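Local coordinates for protein ATP-dependent Clp protease proteolytic subunit (Plasmodium falciparum, PDB 4GM2) that forms the probably inactive, ring-assembling subunit of the apicoplast Clp protease complex and belongs to the ClpP-like peptidase S14 family, at residues Lys168-Asp173 / Val193-Ile198; Lys161-Ile166 / Val176-Leu181; Phe131-Ser136 / Lys185-Asp190. One frame throughout, in Å; residues are numbered along the deposited sequence.

Interaction 1 (Lys168-Asp173 / Val193-Ile198); sequences KNTEKD and VDFKLI
Lys172 lies across the Phe195 ring, the two side chains meeting close to the C-terminal ends of two helices. From CB, pointing at the opposite segment, the chain turns at CG and carries CD to 4.1 Å from Phe195 CZ. CE comes next and stands over the centre of the ring, 3.7 Å above its plane, a CH-pi contact; it is also 3.4 Å from the carbonyl oxygen Phe195 O. A second bend (chi4 -55°) takes NZ onward, leaving it 5.0 Å from the Phe195 ring centroid, at most a weak cation-pi attraction. Thr170 adds its methyl CG2 obliquely, 3.9 Å from Phe195 CE2, and the same methyl touches Leu197 CD2.

Lys196 has positive phi and closes its helix in a Schellman motif, with its CB packed on Thr170 O at 3.5 Å. No hydrogen bond joins the segments directly; instead Arg123 donates to Asn169 O and, weakly, to Lys196 O, tying together two acceptors that face each other. The contact thus joins the C-terminal ends of helices 148-170 and 189-194, with Ile177 of helix 174-180 touching Thr170, Lys172 and Phe195, and Leu197 resting on Cys112 and Ser116 of helix 110-116.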
loop_
_atom_site.group_PDB
_atom_site.type_symbol
_atom_site.label_atom_id
_atom_site.label_comp_id
_atom_site.label_asym_id
_atom_site.label_seq_id
_atom_site.Cartn_x
_atom_site.Cartn_y
_atom_site.Cartn_z
ATOM N N LYS A 168 4.507 41.149 -18.772
ATOM C CA LYS A 168 3.251 40.973 -19.497
ATOM C C LYS A 168 2.055 40.888 -18.550
ATOM O O LYS A 168 1.031 41.529 -18.789
ATOM C CB LYS A 168 3.304 39.734 -20.398
ATOM C CG LYS A 168 2.268 39.745 -21.519
ATOM C CD LYS A 168 2.152 38.404 -22.234
ATOM C CE LYS A 168 1.180 37.465 -21.529
ATOM N NZ LYS A 168 1.002 36.178 -22.259
ATOM N N ASN A 169 2.194 40.100 -17.484
ATOM C CA ASN A 169 1.123 39.884 -16.507
ATOM C C ASN A 169 0.705 41.157 -15.772
ATOM O O ASN A 169 -0.478 41.360 -15.488
ATOM C CB ASN A 169 1.527 38.809 -15.486
ATOM C CG ASN A 169 1.721 37.433 -16.112
ATOM O OD1 ASN A 169 1.460 37.227 -17.296
ATOM N ND2 ASN A 169 2.184 36.483 -15.308
ATOM N N THR A 170 1.681 42.010 -15.476
ATOM C CA THR A 170 1.451 43.215 -14.681
ATOM C C THR A 170 1.253 44.467 -15.537
ATOM O O THR A 170 0.948 45.538 -15.008
ATOM C CB THR A 170 2.620 43.467 -13.711
ATOM O OG1 THR A 170 3.838 43.585 -14.458
ATOM C CG2 THR A 170 2.750 42.325 -12.702
ATOM N N GLU A 171 1.428 44.321 -16.851
ATOM C CA GLU A 171 1.322 45.425 -17.815
ATOM C C GLU A 171 2.341 46.526 -17.541
ATOM O O GLU A 171 2.011 47.712 -17.555
ATOM C CB GLU A 171 -0.101 45.997 -17.854
ATOM C CG GLU A 171 -1.126 45.074 -18.489
ATOM C CD GLU A 171 -2.552 45.526 -18.251
ATOM O OE1 GLU A 171 -2.755 46.677 -17.807
ATOM O OE2 GLU A 171 -3.476 44.725 -18.508
ATOM N N LYS A 172 3.582 46.117 -17.287
ATOM C CA LYS A 172 4.669 47.048 -16.990
ATOM C C LYS A 172 5.848 46.814 -17.926
ATOM O O LYS A 172 5.972 45.728 -18.505
ATOM C CB LYS A 172 5.113 46.907 -15.530
ATOM C CG LYS A 172 3.960 46.891 -14.544
ATOM C CD LYS A 172 4.318 47.527 -13.217
ATOM C CE LYS A 172 3.123 47.500 -12.273
ATOM N NZ LYS A 172 1.893 48.125 -12.844
ATOM N N ASP A 173 6.695 47.836 -18.075
ATOM C CA ASP A 173 7.914 47.751 -18.885
ATOM C C ASP A 173 8.903 46.747 -18.299
ATOM O O ASP A 173 8.935 46.534 -17.088
ATOM C CB ASP A 173 8.592 49.123 -18.984
ATOM C CG ASP A 173 7.780 50.135 -19.779
ATOM O OD1 ASP A 173 6.746 49.764 -20.372
ATOM O OD2 ASP A 173 8.187 51.317 -19.812
ATOM N N VAL A 193 -3.145 43.834 -6.053
ATOM C CA VAL A 193 -4.164 44.334 -6.981
ATOM C C VAL A 193 -3.647 45.588 -7.685
ATOM O O VAL A 193 -3.820 45.740 -8.899
ATOM C CB VAL A 193 -5.514 44.622 -6.274
ATOM C CG1 VAL A 193 -6.467 45.391 -7.179
ATOM C CG2 VAL A 193 -6.167 43.325 -5.827
ATOM N N ASP A 194 -2.997 46.458 -6.914
ATOM C CA ASP A 194 -2.453 47.721 -7.415
ATOM C C ASP A 194 -1.309 47.497 -8.403
ATOM O O ASP A 194 -1.209 48.191 -9.415
ATOM C CB ASP A 194 -1.979 48.595 -6.249
ATOM C CG ASP A 194 -1.970 50.072 -6.591
ATOM O OD1 ASP A 194 -0.874 50.671 -6.660
ATOM O OD2 ASP A 194 -3.066 50.637 -6.793
ATOM N N PHE A 195 -0.455 46.521 -8.104
ATOM C CA PHE A 195 0.685 46.191 -8.959
ATOM C C PHE A 195 0.245 45.366 -10.170
ATOM O O PHE A 195 1.043 45.095 -11.072
ATOM C CB PHE A 195 1.757 45.448 -8.155
ATOM C CG PHE A 195 3.111 45.431 -8.811
ATOM C CD1 PHE A 195 3.949 46.541 -8.741
ATOM C CD2 PHE A 195 3.558 44.299 -9.486
ATOM C CE1 PHE A 195 5.197 46.527 -9.338
ATOM C CE2 PHE A 195 4.806 44.279 -10.088
ATOM C CZ PHE A 195 5.627 45.394 -10.014
ATOM N N LYS A 196 -1.035 44.988 -10.182
ATOM C CA LYS A 196 -1.650 44.202 -11.260
ATOM C C LYS A 196 -1.151 42.759 -11.350
ATOM O O LYS A 196 -1.163 42.155 -12.424
ATOM C CB LYS A 196 -1.553 44.927 -12.611
ATOM C CG LYS A 196 -2.737 45.836 -12.887
ATOM C CD LYS A 196 -2.443 46.863 -13.967
ATOM C CE LYS A 196 -2.001 48.185 -13.365
ATOM N NZ LYS A 196 -2.073 49.276 -14.373
ATOM N N LEU A 197 -0.724 42.217 -10.211
ATOM C CA LEU A 197 -0.441 40.792 -10.077
ATOM C C LEU A 197 -1.750 40.017 -9.981
ATOM O O LEU A 197 -1.835 38.846 -10.359
ATOM C CB LEU A 197 0.384 40.530 -8.812
ATOM C CG LEU A 197 1.897 40.751 -8.822
ATOM C CD1 LEU A 197 2.438 40.691 -7.402
ATOM C CD2 LEU A 197 2.604 39.733 -9.706
ATOM N N ILE A 198 -2.765 40.702 -9.464
ATOM C CA ILE A 198 -4.046 40.122 -9.094
ATOM C C ILE A 198 -5.123 41.096 -9.573
ATOM O O ILE A 198 -4.854 42.288 -9.756
ATOM C CB ILE A 198 -4.112 39.942 -7.551
ATOM C CG1 ILE A 198 -3.191 38.802 -7.086
ATOM C CG2 ILE A 198 -5.537 39.750 -7.045
ATOM C CD1 ILE A 198 -3.545 37.421 -7.603
#

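Interaction 2 (Lys161-Ile166 / Val176-Leu181); sequences KVIEII and VISNVL
Ile163 overlaps Ile177 and Ser178 of the crossing helix and Leu181 just beyond it, with three different parts of its side chain. Its CG1 lies 3.9 Å from Leu181 CD1. Its CD1 reaches Ser178 OG at 4.0 Å, and its branch methyl CG2 meets Ile177 CG2. The split follows from the first torsion (chi1 -67°): CG1 lies beside the backbone N and continues out to CD1, whereas CG2 is held beside the carbonyl carbon. Ile163 and Leu181 run alongside each other with opposite senses, so that CG1 of the first meets CD1 of the second.

One turn further on, Ile166 also points toward segment 176-181 and reaches Ile177. Its CG2 is 3.9 Å from Ile177 CG2 and 4.0 Å from Ile177 CD1, while Ile166 CD1 makes a looser contact with Leu181 CD1. Ile177 CG2 therefore serves both isoleucines, a case of two residues spaced three apart presenting one apolar ridge to a neighbouring helix.

The segment axes approach to 9.7 Å and their directions differ by 117°, a steep crossing held by aliphatic packing without a hydrogen bond between the segments. Helix 174-180 thereby covers part of helix 148-170. Val162, Ile165 and Ile166 of helix 148-170 touch Ile113 of helix 110-116; Ile165 also meets Ile86 and Val89 of helix 81-94, and Lys161 bonds weakly to Asn128 of the second subunit.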
loop_
_atom_site.group_PDB
_atom_site.type_symbol
_atom_site.label_atom_id
_atom_site.label_comp_id
_atom_site.label_asym_id
_atom_site.label_seq_id
_atom_site.Cartn_x
_atom_site.Cartn_y
_atom_site.Cartn_z
ATOM N N LYS A 161 13.129 35.406 -19.865
ATOM C CA LYS A 161 11.752 34.916 -19.967
ATOM C C LYS A 161 10.909 35.256 -18.745
ATOM O O LYS A 161 9.743 35.633 -18.878
ATOM C CB LYS A 161 11.726 33.404 -20.189
ATOM C CG LYS A 161 12.104 32.965 -21.590
ATOM C CD LYS A 161 12.424 31.482 -21.615
ATOM C CE LYS A 161 13.108 31.092 -22.912
ATOM N NZ LYS A 161 13.631 29.703 -22.814
ATOM N N VAL A 162 11.498 35.104 -17.559
ATOM C CA VAL A 162 10.790 35.379 -16.307
ATOM C C VAL A 162 10.450 36.873 -16.184
ATOM O O VAL A 162 9.360 37.227 -15.737
ATOM C CB VAL A 162 11.540 34.813 -15.068
ATOM C CG1 VAL A 162 12.990 35.260 -15.041
ATOM C CG2 VAL A 162 10.850 35.210 -13.775
ATOM N N ILE A 163 11.367 37.741 -16.609
ATOM C CA ILE A 163 11.089 39.179 -16.677
ATOM C C ILE A 163 9.969 39.450 -17.683
ATOM O O ILE A 163 9.094 40.277 -17.437
ATOM C CB ILE A 163 12.350 40.003 -17.027
ATOM C CG1 ILE A 163 13.369 39.935 -15.880
ATOM C CG2 ILE A 163 11.989 41.456 -17.313
ATOM C CD1 ILE A 163 14.714 40.563 -16.194
ATOM N N GLU A 164 9.996 38.720 -18.798
ATOM C CA GLU A 164 9.030 38.869 -19.887
ATOM C C GLU A 164 7.611 38.493 -19.455
ATOM O O GLU A 164 6.650 39.204 -19.759
ATOM C CB GLU A 164 9.468 38.012 -21.075
ATOM C CG GLU A 164 9.103 38.572 -22.437
ATOM C CD GLU A 164 9.988 38.024 -23.544
ATOM O OE1 GLU A 164 9.433 37.466 -24.514
ATOM O OE2 GLU A 164 11.234 38.146 -23.447
ATOM N N ILE A 165 7.494 37.372 -18.747
ATOM C CA ILE A 165 6.219 36.894 -18.218
ATOM C C ILE A 165 5.628 37.880 -17.200
ATOM O O ILE A 165 4.469 38.275 -17.322
ATOM C CB ILE A 165 6.366 35.479 -17.606
ATOM C CG1 ILE A 165 6.711 34.464 -18.705
ATOM C CG2 ILE A 165 5.106 35.062 -16.856
ATOM C CD1 ILE A 165 7.204 33.123 -18.201
ATOM N N ILE A 166 6.429 38.287 -16.214
ATOM C CA ILE A 166 5.962 39.203 -15.172
ATOM C C ILE A 166 5.602 40.571 -15.754
ATOM O O ILE A 166 4.590 41.168 -15.370
ATOM C CB ILE A 166 6.987 39.344 -14.027
ATOM C CG1 ILE A 166 7.227 37.986 -13.365
ATOM C CG2 ILE A 166 6.502 40.347 -12.985
ATOM C CD1 ILE A 166 8.458 37.932 -12.485
ATOM N N VAL A 176 11.202 48.459 -15.584
ATOM C CA VAL A 176 10.685 48.605 -14.219
ATOM C C VAL A 176 10.615 47.256 -13.495
ATOM O O VAL A 176 10.837 47.188 -12.286
ATOM C CB VAL A 176 9.332 49.379 -14.179
ATOM C CG1 VAL A 176 8.324 48.811 -15.167
ATOM C CG2 VAL A 176 8.746 49.424 -12.771
ATOM N N ILE A 177 10.330 46.191 -14.242
ATOM C CA ILE A 177 10.294 44.836 -13.685
ATOM C C ILE A 177 11.708 44.313 -13.402
ATOM O O ILE A 177 11.950 43.703 -12.356
ATOM C CB ILE A 177 9.490 43.864 -14.586
ATOM C CG1 ILE A 177 8.003 44.254 -14.615
ATOM C CG2 ILE A 177 9.659 42.413 -14.141
ATOM C CD1 ILE A 177 7.305 44.268 -13.267
ATOM N N SER A 178 12.637 44.567 -14.324
ATOM C CA SER A 178 14.050 44.248 -14.106
ATOM C C SER A 178 14.594 45.005 -12.894
ATOM O O SER A 178 15.360 44.452 -12.102
ATOM C CB SER A 178 14.877 44.577 -15.349
ATOM O OG SER A 178 16.227 44.177 -15.189
ATOM N N ASN A 179 14.173 46.264 -12.766
ATOM C CA ASN A 179 14.529 47.142 -11.649
ATOM C C ASN A 179 14.015 46.632 -10.301
ATOM O O ASN A 179 14.709 46.722 -9.284
ATOM C CB ASN A 179 13.986 48.551 -11.925
ATOM C CG ASN A 179 14.208 49.510 -10.772
ATOM O OD1 ASN A 179 15.316 50.006 -10.563
ATOM N ND2 ASN A 179 13.142 49.793 -10.027
ATOM N N VAL A 180 12.798 46.097 -10.305
ATOM C CA VAL A 180 12.141 45.639 -9.084
ATOM C C VAL A 180 12.557 44.214 -8.697
ATOM O O VAL A 180 12.219 43.734 -7.611
ATOM C CB VAL A 180 10.602 45.773 -9.196
ATOM C CG1 VAL A 180 9.976 44.541 -9.838
ATOM C CG2 VAL A 180 9.989 46.043 -7.834
ATOM N N LEU A 181 13.291 43.548 -9.587
ATOM C CA LEU A 181 13.796 42.201 -9.319
ATOM C C LEU A 181 15.235 42.209 -8.796
ATOM O O LEU A 181 15.884 41.162 -8.710
ATOM C CB LEU A 181 13.670 41.305 -10.558
ATOM C CG LEU A 181 12.283 40.792 -10.967
ATOM C CD1 LEU A 181 12.403 39.798 -12.111
ATOM C CD2 LEU A 181 11.524 40.172 -9.801
#

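Interaction 3 (Phe131-Ser136 / Lys185-Asp190); sequences FCLNQS and KYFNAD
The Tyr186 ring carries the sulfur of Cys132 over one face, with SG 3.4 Å above the ring plane and displaced toward the rim, where it comes to 3.5 Å from CE2 of Tyr186. This sulfur-aromatic contact is set by Cys132 chi1 (-180°), which swings SG beside its own carbonyl carbon. The Phe187 ring is met at its edge by the Phe131 backbone, Phe131 O lying 3.5 Å from Phe187 CD1, while Leu133 CD1 approaches obliquely at 4.2 Å from Phe187 CE1. The Phe131 ring in turn has Phe187 O and Ala189 CA at its edge.

Side chains alternate between the faces of this antiparallel pair: Cys132 and Tyr186 on one, Phe131, Leu133, Lys185 and Phe187 on the other. Strand 130-133 is the middle one of three, flanked by 106-108 and 185-188 within the chain, in the ClpP fold. Phe131 and Phe187 form a hydrogen-bonded pair, Phe131 N to Phe187 O at 2.9 Å and Phe187 N to Phe131 O at 2.8 Å. Cys132 with Tyr186 is the non-hydrogen-bonded pair between, and Leu133 with Lys185 is hydrogen-bonded again. Beyond them Asn188 N-caps helix 189-194, its OD1 accepting from Glu191 N.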
loop_
_atom_site.group_PDB
_atom_site.type_symbol
_atom_site.label_atom_id
_atom_site.label_comp_id
_atom_site.label_asym_id
_atom_site.label_seq_id
_atom_site.Cartn_x
_atom_site.Cartn_y
_atom_site.Cartn_z
ATOM N N PHE A 131 1.978 37.816 -1.286
ATOM C CA PHE A 131 2.670 37.547 -2.533
ATOM C C PHE A 131 4.093 38.063 -2.425
ATOM O O PHE A 131 4.352 39.062 -1.754
ATOM C CB PHE A 131 1.959 38.238 -3.694
ATOM C CG PHE A 131 0.511 37.870 -3.826
ATOM C CD1 PHE A 131 -0.457 38.528 -3.077
ATOM C CD2 PHE A 131 0.115 36.871 -4.702
ATOM C CE1 PHE A 131 -1.795 38.188 -3.195
ATOM C CE2 PHE A 131 -1.222 36.528 -4.825
ATOM C CZ PHE A 131 -2.178 37.186 -4.069
ATOM N N CYS A 132 5.014 37.379 -3.090
ATOM C CA CYS A 132 6.414 37.758 -3.056
ATOM C C CYS A 132 7.090 37.497 -4.387
ATOM O O CYS A 132 6.863 36.463 -5.013
ATOM C CB CYS A 132 7.143 36.989 -1.957
ATOM S SG CYS A 132 8.893 37.402 -1.827
ATOM N N LEU A 133 7.911 38.447 -4.818
ATOM C CA LEU A 133 8.828 38.233 -5.931
ATOM C C LEU A 133 10.264 38.263 -5.411
ATOM O O LEU A 133 10.692 39.236 -4.779
ATOM C CB LEU A 133 8.618 39.270 -7.036
ATOM C CG LEU A 133 7.317 39.200 -7.846
ATOM C CD1 LEU A 133 7.084 40.496 -8.608
ATOM C CD2 LEU A 133 7.305 38.008 -8.795
ATOM N N ASN A 134 10.993 37.179 -5.648
ATOM C CA ASN A 134 12.373 37.077 -5.192
ATOM C C ASN A 134 13.306 37.865 -6.094
ATOM O O ASN A 134 13.044 38.021 -7.293
ATOM C CB ASN A 134 12.830 35.616 -5.127
ATOM C CG ASN A 134 11.940 34.757 -4.246
ATOM O OD1 ASN A 134 11.513 35.177 -3.168
ATOM N ND2 ASN A 134 11.665 33.540 -4.700
ATOM N N GLN A 135 14.388 38.369 -5.505
ATOM C CA GLN A 135 15.466 38.992 -6.259
ATOM C C GLN A 135 15.993 37.974 -7.267
ATOM O O GLN A 135 16.307 36.838 -6.897
ATOM C CB GLN A 135 16.581 39.435 -5.313
ATOM C CG GLN A 135 17.735 40.149 -5.998
ATOM C CD GLN A 135 18.998 40.164 -5.162
ATOM O OE1 GLN A 135 20.105 40.137 -5.700
ATOM N NE2 GLN A 135 18.843 40.205 -3.843
ATOM N N SER A 136 16.070 38.381 -8.534
ATOM C CA SER A 136 16.462 37.488 -9.627
ATOM C C SER A 136 17.661 36.615 -9.267
ATOM O O SER A 136 18.690 37.105 -8.794
ATOM C CB SER A 136 16.733 38.274 -10.909
ATOM O OG SER A 136 15.527 38.778 -11.450
ATOM N N LYS A 185 10.517 41.835 -2.961
ATOM C CA LYS A 185 9.338 42.679 -2.778
ATOM C C LYS A 185 8.158 41.874 -2.248
ATOM O O LYS A 185 7.823 40.817 -2.783
ATOM C CB LYS A 185 8.967 43.386 -4.085
ATOM C CG LYS A 185 8.210 44.693 -3.888
ATOM C CD LYS A 185 7.929 45.377 -5.216
ATOM C CE LYS A 185 7.212 46.707 -5.037
ATOM N NZ LYS A 185 8.127 47.793 -4.591
ATOM N N TYR A 186 7.537 42.378 -1.186
ATOM C CA TYR A 186 6.393 41.706 -0.579
ATOM C C TYR A 186 5.106 42.484 -0.807
ATOM O O TYR A 186 5.102 43.716 -0.794
ATOM C CB TYR A 186 6.637 41.454 0.910
ATOM C CG TYR A 186 7.724 40.433 1.168
ATOM C CD1 TYR A 186 9.063 40.822 1.285
ATOM C CD2 TYR A 186 7.418 39.075 1.283
ATOM C CE1 TYR A 186 10.063 39.887 1.514
ATOM C CE2 TYR A 186 8.411 38.134 1.515
ATOM C CZ TYR A 186 9.730 38.544 1.627
ATOM O OH TYR A 186 10.716 37.611 1.854
ATOM N N PHE A 187 4.021 41.749 -1.029
ATOM C CA PHE A 187 2.731 42.339 -1.342
ATOM C C PHE A 187 1.661 41.744 -0.448
ATOM O O PHE A 187 1.624 40.528 -0.240
ATOM C CB PHE A 187 2.341 42.040 -2.795
ATOM C CG PHE A 187 3.356 42.475 -3.813
ATOM C CD1 PHE A 187 4.413 41.640 -4.169
ATOM C CD2 PHE A 187 3.241 43.708 -4.442
ATOM C CE1 PHE A 187 5.347 42.040 -5.115
ATOM C CE2 PHE A 187 4.171 44.112 -5.392
ATOM C CZ PHE A 187 5.222 43.274 -5.730
ATOM N N ASN A 188 0.795 42.603 0.082
ATOM C CA ASN A 188 -0.502 42.154 0.574
ATOM C C ASN A 188 -1.469 42.146 -0.611
ATOM O O ASN A 188 -1.113 42.607 -1.698
ATOM C CB ASN A 188 -1.009 43.034 1.724
ATOM C CG ASN A 188 -1.198 44.489 1.321
ATOM O OD1 ASN A 188 -1.804 44.796 0.295
ATOM N ND2 ASN A 188 -0.694 45.396 2.149
ATOM N N ALA A 189 -2.676 41.623 -0.409
ATOM C CA ALA A 189 -3.671 41.525 -1.481
ATOM C C ALA A 189 -3.918 42.856 -2.204
ATOM O O ALA A 189 -3.943 42.891 -3.436
ATOM C CB ALA A 189 -4.978 40.948 -0.950
ATOM N N ASP A 190 -4.086 43.936 -1.437
ATOM C CA ASP A 190 -4.322 45.276 -1.988
ATOM C C ASP A 190 -3.162 45.764 -2.848
ATOM O O ASP A 190 -3.371 46.350 -3.915
ATOM C CB ASP A 190 -4.578 46.289 -0.864
ATOM C CG ASP A 190 -5.952 46.147 -0.243
ATOM O OD1 ASP A 190 -6.887 45.721 -0.951
ATOM O OD2 ASP A 190 -6.100 46.477 0.954
#

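Overall arrangement
The three contacts form a continuous patch, their centres 11 to 13 Å apart. Ile177 couples interactions 1 and 2, its CD1 lying 3.8 Å from Phe195 CZ. Interactions 1 and 3 meet through aromatic rings, Phe195 CG being 3.8 Å from Phe187 CE2, and through Ile198 CG1 on Phe131 CZ at 3.6 Å. Between interactions 2 and 3, Leu181 O probably accepts a hydrogen bond from Ser136 N at 2.8 Å. The segment after strand 130-133 reads Asn134-Gln135-Ser136 where active ClpP relatives typically have His-Gln-Pro, so Asn134 probably occupies the catalytic histidine's place, consistent with an inactive subunit that keeps the surrounding fold.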